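Local coordinates for OxyA protein (Actinoplanes teichomyceticus, PDB 5HH3) that is a heme-dependent cytochrome P450 that probably carries out an oxidative phenol-coupling step closing a ring of a glycopeptide antibiotic peptide, at residues Ile161-Asp164 with Asp165-Asp168; Thr194-Asn197 with Lys198-Ala201; Asp221-Thr224 with Asp225-Thr229. All blocks are in the same frame, centred on the assembly; numbering follows the deposited sequence.

How the interactions relate
All three contacts are local and partly buried. Interaction 1 leads from a loop into helix 163-178, interaction 2 spans two turns inside helix 182-205, and interaction 3 opens helix 225-256. At the two helix starts a side chain folds back on the backbone: the amide of Gln166 in interaction 1, the carboxylate of Glu227 in interaction 3. Mid-helix, interaction 2 relies on main-chain bonds and a buried methionine pair. It is also the link between the others: Tyr195 OH reaches Asp165 OD2 (2.5 Å, probably a hydrogen bond), and Thr200 CG2 packs on Leu228 CD1 at 3.9 Å. Interactions 1 and 3 do not touch.

Interaction 1: Ile161-Asp164 with Asp165-Asp168; sequences IPRD and DQAD
Gln166 folds back over the loop that leads into helix 163-178 and bonds to the backbone of Ile161, a local side-chain-to-main-chain contact at the start of the helix. Gln166 NE2 gives a nearly straight hydrogen bond (2.9 Å, 172°) to Ile161 O. The acceptor lies almost in the amide plane of Gln166, whereas the donor is tilted 33° from the carbonyl plane of Ile161. The chain runs extended beyond CG, with Gln166 CG passing 3.3 Å from Pro162 O. The same NE2 also bonds to Asp157 OD1 on helix 142-159, and these two acceptors fix the rotation of a buried amide. Glutamine is long enough to span the turn and brings N-H groups without a charge.

Pro162 has no N-H to leave unpaired, and its ring restricts phi, so it suits the bend leading into the helix. Pro162 O accepts from Asp165 N at 3.0 Å, though the donor stands above the carbonyl plane, and Gln166 N makes a weak bond to Arg163 O. This loosely bonded turn joins two consecutive helices, 142-159 and 163-178, of the largely helical part of the P450 fold, and Gln166 ties the new helix back to the old one. A water extends the turn by donating to Arg163 O and accepting from Ala167 N.

Beside the amide, Arg163 CD lies 3.7 Å from Gln166 NE2, which sits at the edge of a guanidinium paired with Asp157; the guanidinium and Gln166 amide planes are 59° apart. On the other flank Ile161 CG2 lies 3.8 Å from Asp165 CB and equally far from Gln166 CG, the Ile161 and Asp165 side chains crossing at about a right angle. Asp165 OD2 skirts the Pro162 ring on its way to Tyr195 OH of helix 182-205.

Interaction 2: Thr194-Asn197 with Lys198-Ala201; sequences TYMN and KMTA
Met199 brings its terminal methyl to the outer end of the Tyr195 ring, Met199 CE lying 3.8 Å from Tyr195 CE1 and almost as near to the hydroxyl oxygen. The two side chains slant past one another one helical turn apart. Both leave the helix with CG anti to the backbone N (chi1 -172° in Tyr195, 176° in Met199), and a bend at chi3 then turns the Met199 methyl to the ring. Beyond, Tyr195 OH bonds to Asp165, and Met199 also packs on Ile161.

Alongside, Met196 points the same way as Met199 and sets its CE 4.1 Å from Met199 SD. Its own chain is bent at chi2 and chi3; flexible, unbranched methionine can fold in this manner to fit between helices, here against Phe212 and helix 225-256. On the outer side, Lys198 stretches its chain beside Thr194, Lys198 CE against Thr194 CG2, keeping its aliphatic part on the helix surface.

This part of helix 182-205 is held by main-chain bonds, among them Met199 N to Tyr195 O at 3.1 Å and 173°. Met196 O is gripped twice: by Thr200 N at 2.8 Å and by Thr200 OG1 at 3.1 Å, the latter from above the carbonyl plane. Thr200 thus satisfies its buried hydroxyl within its own helix, which lets a threonine be buried between helices, with its methyl turned to Leu228 and Asp225 of helix 225-256.

Interaction 3: Asp221-Thr224 with Asp225-Thr229; sequences DEIT and DAELT
Glu222 joins the contact through its carbonyl: a water donates to both Glu222 O and Glu227 OE1, each at 2.7 Å. Ile223 follows, buried, with CG1 anti to its backbone N (chi1 -165°); this sends the chain along the helix start, where Ile223 CG1 lies 3.6 Å from Glu227 OE1 and Ile223 CD1 meets Leu228 CD2 at 4.0 Å, at about a right angle. A branched apolar residue fits here, packing against Met105 and Val215.

Thr224 carries most of the polar contact. Thr224 OG1, at chi1 67°, accepts from Glu227 N (3.1 Å), taking up an N-H of the first turn, and donates to Glu227 OE1 at 3.2 Å from above the carboxylate plane. Thr224 N gives Glu227 OE1 a nearly straight bond (3.0 Å, 171°), received on the anti lone pair. With the water, three donors therefore hold this oxygen, while Thr224 O accepts from Leu228 N. Nearby, Asp225 pairs with Arg204 of helix 182-205. The reciprocal bonds between Thr224, the N-cap, and Glu227, three residues on, make a capping box, here starting the long helix 225-256 of the P450 fold.

Interaction 1: Ile161-Asp164 with Asp165-Asp168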
ATOM      1  N   ILE B 161       8.651  26.686  19.934  1.00 46.85           N
ATOM      2  CA  ILE B 161       7.500  26.381  20.790  1.00 48.56           C
ATOM      3  C   ILE B 161       7.970  26.606  22.245  1.00 49.17           C
ATOM      4  O   ILE B 161       8.995  26.057  22.625  1.00 47.25           O
ATOM      5  CB  ILE B 161       6.988  24.922  20.623  1.00 47.46           C
ATOM      6  CG1 ILE B 161       6.776  24.517  19.148  1.00 46.56           C
ATOM      7  CG2 ILE B 161       5.699  24.714  21.409  1.00 48.90           C
ATOM      8  CD1 ILE B 161       5.900  25.457  18.358  1.00 48.12           C
ATOM      9  N   PRO B 162       7.253  27.434  23.047  1.00 52.62           N
ATOM     10  CA  PRO B 162       7.673  27.570  24.443  1.00 53.93           C
ATOM     11  C   PRO B 162       7.612  26.245  25.176  1.00 54.18           C
ATOM     12  O   PRO B 162       6.762  25.409  24.857  1.00 53.59           O
ATOM     13  CB  PRO B 162       6.671  28.578  25.031  1.00 56.64           C
ATOM     14  CG  PRO B 162       6.217  29.380  23.867  1.00 57.02           C
ATOM     15  CD  PRO B 162       6.207  28.420  22.704  1.00 54.74           C
ATOM     16  N   ARG B 163       8.520  26.060  26.135  1.00 55.04           N
ATOM     17  CA  ARG B 163       8.663  24.794  26.857  1.00 54.95           C
ATOM     18  C   ARG B 163       7.376  24.287  27.497  1.00 57.23           C
ATOM     19  O   ARG B 163       7.095  23.091  27.465  1.00 56.15           O
ATOM     20  CB  ARG B 163       9.752  24.918  27.925  1.00 55.23           C
ATOM     21  CG  ARG B 163      11.152  24.963  27.342  1.00 53.45           C
ATOM     22  CD  ARG B 163      11.534  23.603  26.815  1.00 50.82           C
ATOM     23  NE  ARG B 163      12.861  23.549  26.229  1.00 50.10           N
ATOM     24  CZ  ARG B 163      13.985  23.199  26.860  1.00 50.11           C
ATOM     25  NH1 ARG B 163      14.007  22.913  28.161  1.00 51.43           N
ATOM     26  NH2 ARG B 163      15.120  23.152  26.174  1.00 48.83           N
ATOM     27  N   ASP B 164       6.601  25.207  28.054  1.00 61.56           N
ATOM     28  CA  ASP B 164       5.302  24.895  28.673  1.00 64.72           C
ATOM     29  C   ASP B 164       4.308  24.226  27.728  1.00 64.18           C
ATOM     30  O   ASP B 164       3.483  23.426  28.171  1.00 63.92           O
ATOM     31  CB  ASP B 164       4.665  26.171  29.239  1.00 68.53           C
ATOM     32  CG  ASP B 164       5.301  26.628  30.545  1.00 71.88           C
ATOM     33  OD1 ASP B 164       6.268  25.979  31.023  1.00 72.50           O
ATOM     34  OD2 ASP B 164       4.818  27.646  31.106  1.00 75.05           O
ATOM     35  N   ASP B 165       4.391  24.562  26.436  1.00 63.41           N
ATOM     36  CA  ASP B 165       3.449  24.068  25.423  1.00 61.75           C
ATOM     37  C   ASP B 165       3.866  22.774  24.757  1.00 58.92           C
ATOM     38  O   ASP B 165       3.023  22.107  24.165  1.00 59.09           O
ATOM     39  CB  ASP B 165       3.250  25.122  24.324  1.00 62.01           C
ATOM     40  CG  ASP B 165       2.600  26.404  24.827  1.00 64.94           C
ATOM     41  OD1 ASP B 165       1.818  26.370  25.804  1.00 66.44           O
ATOM     42  OD2 ASP B 165       2.860  27.457  24.206  1.00 65.57           O
ATOM     43  N   GLN B 166       5.147  22.410  24.838  1.00 56.45           N
ATOM     44  CA  GLN B 166       5.708  21.403  23.928  1.00 53.28           C
ATOM     45  C   GLN B 166       5.099  20.010  24.085  1.00 54.06           C
ATOM     46  O   GLN B 166       4.798  19.350  23.078  1.00 52.38           O
ATOM     47  CB  GLN B 166       7.243  21.307  24.061  1.00 50.75           C
ATOM     48  CG  GLN B 166       7.974  22.577  23.658  1.00 49.74           C
ATOM     49  CD  GLN B 166       9.482  22.446  23.704  1.00 47.89           C
ATOM     50  OE1 GLN B 166      10.007  21.406  24.061  1.00 47.85           O
ATOM     51  NE2 GLN B 166      10.185  23.504  23.321  1.00 47.15           N
ATOM     52  N   ALA B 167       4.932  19.567  25.330  1.00 54.93           N
ATOM     53  CA  ALA B 167       4.419  18.220  25.608  1.00 56.05           C
ATOM     54  C   ALA B 167       3.010  18.006  25.035  1.00 57.60           C
ATOM     55  O   ALA B 167       2.754  16.984  24.392  1.00 57.99           O
ATOM     56  CB  ALA B 167       4.424  17.953  27.112  1.00 57.54           C
ATOM     57  N   ASP B 168       2.118  18.977  25.260  1.00 59.96           N
ATOM     58  CA  ASP B 168       0.729  18.914  24.780  1.00 61.55           C
ATOM     59  C   ASP B 168       0.657  18.980  23.257  1.00 60.17           C
ATOM     60  O   ASP B 168      -0.087  18.223  22.642  1.00 59.43           O
ATOM     61  CB  ASP B 168      -0.135  20.041  25.388  1.00 64.37           C
ATOM     62  CG  ASP B 168      -0.440  19.832  26.881  1.00 67.41           C
ATOM     63  OD1 ASP B 168      -0.130  18.750  27.432  1.00 67.03           O
ATOM     64  OD2 ASP B 168      -1.013  20.756  27.514  1.00 70.14           O
TER
HETATM   65  O   HOH W   1       5.579  20.714  27.920  1.00 57.65           O

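Interaction 2: Thr194-Asn197 with Lys198-Ala201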
ATOM      1  N   THR B 194      -4.990  24.949  15.519  1.00 67.14           N
ATOM      2  CA  THR B 194      -5.373  26.187  16.195  1.00 68.04           C
ATOM      3  C   THR B 194      -4.167  26.813  16.893  1.00 66.21           C
ATOM      4  O   THR B 194      -4.007  28.031  16.875  1.00 66.99           O
ATOM      5  CB  THR B 194      -6.501  25.964  17.230  1.00 69.85           C
ATOM      6  OG1 THR B 194      -7.595  25.285  16.609  1.00 70.43           O
ATOM      7  CG2 THR B 194      -7.003  27.287  17.804  1.00 72.52           C
ATOM      8  N   TYR B 195      -3.325  25.981  17.508  1.00 63.41           N
ATOM      9  CA  TYR B 195      -2.089  26.474  18.110  1.00 61.86           C
ATOM     10  C   TYR B 195      -1.181  27.091  17.025  1.00 61.10           C
ATOM     11  O   TYR B 195      -0.764  28.243  17.147  1.00 61.53           O
ATOM     12  CB  TYR B 195      -1.362  25.359  18.869  1.00 59.66           C
ATOM     13  CG  TYR B 195      -0.179  25.861  19.665  1.00 58.65           C
ATOM     14  CD1 TYR B 195       1.050  26.056  19.049  1.00 56.61           C
ATOM     15  CD2 TYR B 195      -0.291  26.169  21.027  1.00 59.75           C
ATOM     16  CE1 TYR B 195       2.141  26.522  19.750  1.00 56.50           C
ATOM     17  CE2 TYR B 195       0.804  26.643  21.742  1.00 59.55           C
ATOM     18  CZ  TYR B 195       2.023  26.808  21.085  1.00 58.24           C
ATOM     19  OH  TYR B 195       3.139  27.272  21.716  1.00 58.94           O
ATOM     20  N   MET B 196      -0.917  26.345  15.955  1.00 59.83           N
ATOM     21  CA  MET B 196      -0.014  26.821  14.889  1.00 60.28           C
ATOM     22  C   MET B 196      -0.522  28.077  14.166  1.00 61.61           C
ATOM     23  O   MET B 196       0.268  28.970  13.851  1.00 60.46           O
ATOM     24  CB  MET B 196       0.260  25.717  13.865  1.00 59.65           C
ATOM     25  CG  MET B 196       1.006  24.509  14.409  1.00 59.39           C
ATOM     26  SD  MET B 196       2.537  24.834  15.314  1.00 61.54           S
ATOM     27  CE  MET B 196       3.298  25.996  14.192  1.00 61.52           C
ATOM     28  N   ASN B 197      -1.830  28.152  13.925  1.00 63.44           N
ATOM     29  CA  ASN B 197      -2.425  29.338  13.309  1.00 65.90           C
ATOM     30  C   ASN B 197      -2.214  30.601  14.139  1.00 67.21           C
ATOM     31  O   ASN B 197      -1.971  31.664  13.579  1.00 67.92           O
ATOM     32  CB  ASN B 197      -3.921  29.138  13.058  1.00 68.60           C
ATOM     33  CG  ASN B 197      -4.209  28.134  11.948  1.00 67.66           C
ATOM     34  OD1 ASN B 197      -3.335  27.765  11.165  1.00 65.05           O
ATOM     35  ND2 ASN B 197      -5.458  27.696  11.877  1.00 69.96           N
ATOM     36  N   LYS B 198      -2.292  30.486  15.463  1.00 68.59           N
ATOM     37  CA  LYS B 198      -1.976  31.621  16.352  1.00 70.29           C
ATOM     38  C   LYS B 198      -0.498  31.991  16.259  1.00 68.14           C
ATOM     39  O   LYS B 198      -0.156  33.164  16.088  1.00 69.81           O
ATOM     40  CB  LYS B 198      -2.342  31.315  17.808  1.00 71.65           C
ATOM     41  CG  LYS B 198      -3.836  31.347  18.065  1.00 74.75           C
ATOM     42  CD  LYS B 198      -4.160  30.811  19.446  1.00 76.13           C
ATOM     43  CE  LYS B 198      -5.661  30.767  19.672  1.00 79.27           C
ATOM     44  NZ  LYS B 198      -5.994  30.011  20.908  1.00 80.33           N
ATOM     45  N   MET B 199       0.356  30.977  16.366  1.00 64.64           N
ATOM     46  CA  MET B 199       1.805  31.141  16.243  1.00 63.65           C
ATOM     47  C   MET B 199       2.222  31.821  14.935  1.00 62.13           C
ATOM     48  O   MET B 199       3.110  32.677  14.930  1.00 61.43           O
ATOM     49  CB  MET B 199       2.482  29.784  16.341  1.00 62.27           C
ATOM     50  CG  MET B 199       3.984  29.828  16.140  1.00 62.53           C
ATOM     51  SD  MET B 199       4.827  28.487  17.000  1.00 62.19           S
ATOM     52  CE  MET B 199       4.751  29.126  18.672  1.00 62.37           C
ATOM     53  N   THR B 200       1.582  31.427  13.841  1.00 60.57           N
ATOM     54  CA  THR B 200       1.771  32.098  12.559  1.00 60.69           C
ATOM     55  C   THR B 200       1.342  33.566  12.612  1.00 62.44           C
ATOM     56  O   THR B 200       2.101  34.441  12.203  1.00 62.33           O
ATOM     57  CB  THR B 200       1.020  31.372  11.432  1.00 59.90           C
ATOM     58  OG1 THR B 200       1.571  30.059  11.275  1.00 57.63           O
ATOM     59  CG2 THR B 200       1.208  32.083  10.148  1.00 61.15           C
ATOM     60  N   ALA B 201       0.143  33.831  13.126  1.00 64.12           N
ATOM     61  CA  ALA B 201      -0.335  35.200  13.270  1.00 67.41           C
ATOM     62  C   ALA B 201       0.620  36.028  14.128  1.00 68.36           C
ATOM     63  O   ALA B 201       0.947  37.155  13.762  1.00 70.01           O
ATOM     64  CB  ALA B 201      -1.748  35.236  13.844  1.00 69.57           C
TER

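Interaction 3: Asp221-Thr224 with Asp225-Thr229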
ATOM      1  N   ASP B 221       5.569  37.374   2.574  1.00 70.23           N
ATOM      2  CA  ASP B 221       4.414  37.401   1.686  1.00 72.38           C
ATOM      3  C   ASP B 221       4.277  36.133   0.845  1.00 67.69           C
ATOM      4  O   ASP B 221       3.185  35.549   0.780  1.00 67.97           O
ATOM      5  CB  ASP B 221       4.422  38.623   0.779  1.00 77.37           C
ATOM      6  CG  ASP B 221       3.014  39.037   0.376  1.00 82.87           C
ATOM      7  OD1 ASP B 221       2.094  38.825   1.210  1.00 85.30           O
ATOM      8  OD2 ASP B 221       2.822  39.564  -0.750  1.00 83.35           O
ATOM      9  N   GLU B 222       5.392  35.671   0.273  1.00 62.16           N
ATOM     10  CA  GLU B 222       5.353  34.627  -0.731  1.00 57.42           C
ATOM     11  C   GLU B 222       5.056  33.233  -0.161  1.00 53.22           C
ATOM     12  O   GLU B 222       4.842  32.305  -0.934  1.00 50.70           O
ATOM     13  CB  GLU B 222       6.653  34.622  -1.560  1.00 57.19           C
ATOM     14  CG  GLU B 222       6.946  35.913  -2.355  1.00 60.29           C
ATOM     15  CD  GLU B 222       6.082  36.123  -3.614  1.00 61.65           C
ATOM     16  OE1 GLU B 222       5.536  35.156  -4.187  1.00 60.86           O
ATOM     17  OE2 GLU B 222       5.951  37.283  -4.068  1.00 64.75           O
ATOM     18  N   ILE B 223       5.067  33.073   1.169  1.00 50.57           N
ATOM     19  CA  ILE B 223       4.747  31.784   1.811  1.00 47.02           C
ATOM     20  C   ILE B 223       3.409  31.883   2.550  1.00 47.48           C
ATOM     21  O   ILE B 223       3.110  32.910   3.168  1.00 47.51           O
ATOM     22  CB  ILE B 223       5.889  31.287   2.737  1.00 45.61           C
ATOM     23  CG1 ILE B 223       5.684  29.801   3.082  1.00 43.68           C
ATOM     24  CG2 ILE B 223       6.022  32.129   4.006  1.00 46.65           C
ATOM     25  CD1 ILE B 223       6.881  29.141   3.714  1.00 42.57           C
ATOM     26  N   THR B 224       2.589  30.838   2.457  1.00 46.26           N
ATOM     27  CA  THR B 224       1.259  30.852   3.101  1.00 47.76           C
ATOM     28  C   THR B 224       1.331  30.271   4.524  1.00 47.31           C
ATOM     29  O   THR B 224       2.305  29.566   4.885  1.00 44.99           O
ATOM     30  CB  THR B 224       0.235  30.005   2.320  1.00 47.28           C
ATOM     31  OG1 THR B 224       0.602  28.626   2.400  1.00 44.73           O
ATOM     32  CG2 THR B 224       0.132  30.444   0.839  1.00 48.05           C
ATOM     33  N   ASP B 225       0.279  30.518   5.298  1.00 49.23           N
ATOM     34  CA  ASP B 225       0.137  29.972   6.654  1.00 49.98           C
ATOM     35  C   ASP B 225       0.142  28.459   6.645  1.00 48.15           C
ATOM     36  O   ASP B 225       0.828  27.853   7.468  1.00 47.09           O
ATOM     37  CB  ASP B 225      -1.149  30.485   7.339  1.00 53.32           C
ATOM     38  CG  ASP B 225      -1.094  31.952   7.636  1.00 56.82           C
ATOM     39  OD1 ASP B 225       0.014  32.518   7.517  1.00 57.84           O
ATOM     40  OD2 ASP B 225      -2.141  32.561   7.995  1.00 60.71           O
ATOM     41  N   ALA B 226      -0.588  27.861   5.700  1.00 48.13           N
ATOM     42  CA  ALA B 226      -0.657  26.397   5.556  1.00 47.38           C
ATOM     43  C   ALA B 226       0.696  25.753   5.270  1.00 44.93           C
ATOM     44  O   ALA B 226       1.004  24.673   5.791  1.00 43.28           O
ATOM     45  CB  ALA B 226      -1.632  26.012   4.449  1.00 48.50           C
ATOM     46  N   GLU B 227       1.491  26.414   4.434  1.00 44.78           N
ATOM     47  CA  GLU B 227       2.858  25.976   4.156  1.00 42.23           C
ATOM     48  C   GLU B 227       3.760  26.057   5.401  1.00 41.81           C
ATOM     49  O   GLU B 227       4.504  25.120   5.669  1.00 39.99           O
ATOM     50  CB  GLU B 227       3.459  26.770   2.989  1.00 43.13           C
ATOM     51  CG  GLU B 227       2.918  26.324   1.627  1.00 43.54           C
ATOM     52  CD  GLU B 227       3.246  27.278   0.488  1.00 45.26           C
ATOM     53  OE1 GLU B 227       3.271  28.517   0.693  1.00 46.14           O
ATOM     54  OE2 GLU B 227       3.479  26.776  -0.635  1.00 46.22           O
ATOM     55  N   LEU B 228       3.696  27.157   6.146  1.00 44.22           N
ATOM     56  CA  LEU B 228       4.444  27.286   7.423  1.00 45.64           C
ATOM     57  C   LEU B 228       4.066  26.187   8.417  1.00 45.44           C
ATOM     58  O   LEU B 228       4.920  25.535   8.983  1.00 45.66           O
ATOM     59  CB  LEU B 228       4.209  28.646   8.081  1.00 47.06           C
ATOM     60  CG  LEU B 228       4.894  29.821   7.389  1.00 48.15           C
ATOM     61  CD1 LEU B 228       4.267  31.120   7.852  1.00 50.45           C
ATOM     62  CD2 LEU B 228       6.398  29.824   7.628  1.00 47.41           C
ATOM     63  N   THR B 229       2.772  25.994   8.589  1.00 47.67           N
ATOM     64  CA  THR B 229       2.228  24.957   9.456  1.00 48.05           C
ATOM     65  C   THR B 229       2.682  23.589   9.024  1.00 46.14           C
ATOM     66  O   THR B 229       3.078  22.777   9.862  1.00 44.24           O
ATOM     67  CB  THR B 229       0.678  25.053   9.524  1.00 50.10           C
ATOM     68  OG1 THR B 229       0.342  26.145  10.369  1.00 50.38           O
ATOM     69  CG2 THR B 229       0.051  23.799  10.113  1.00 50.67           C
TER
HETATM   70  O   HOH W   2       3.357  30.120  -1.467  1.00 37.51           O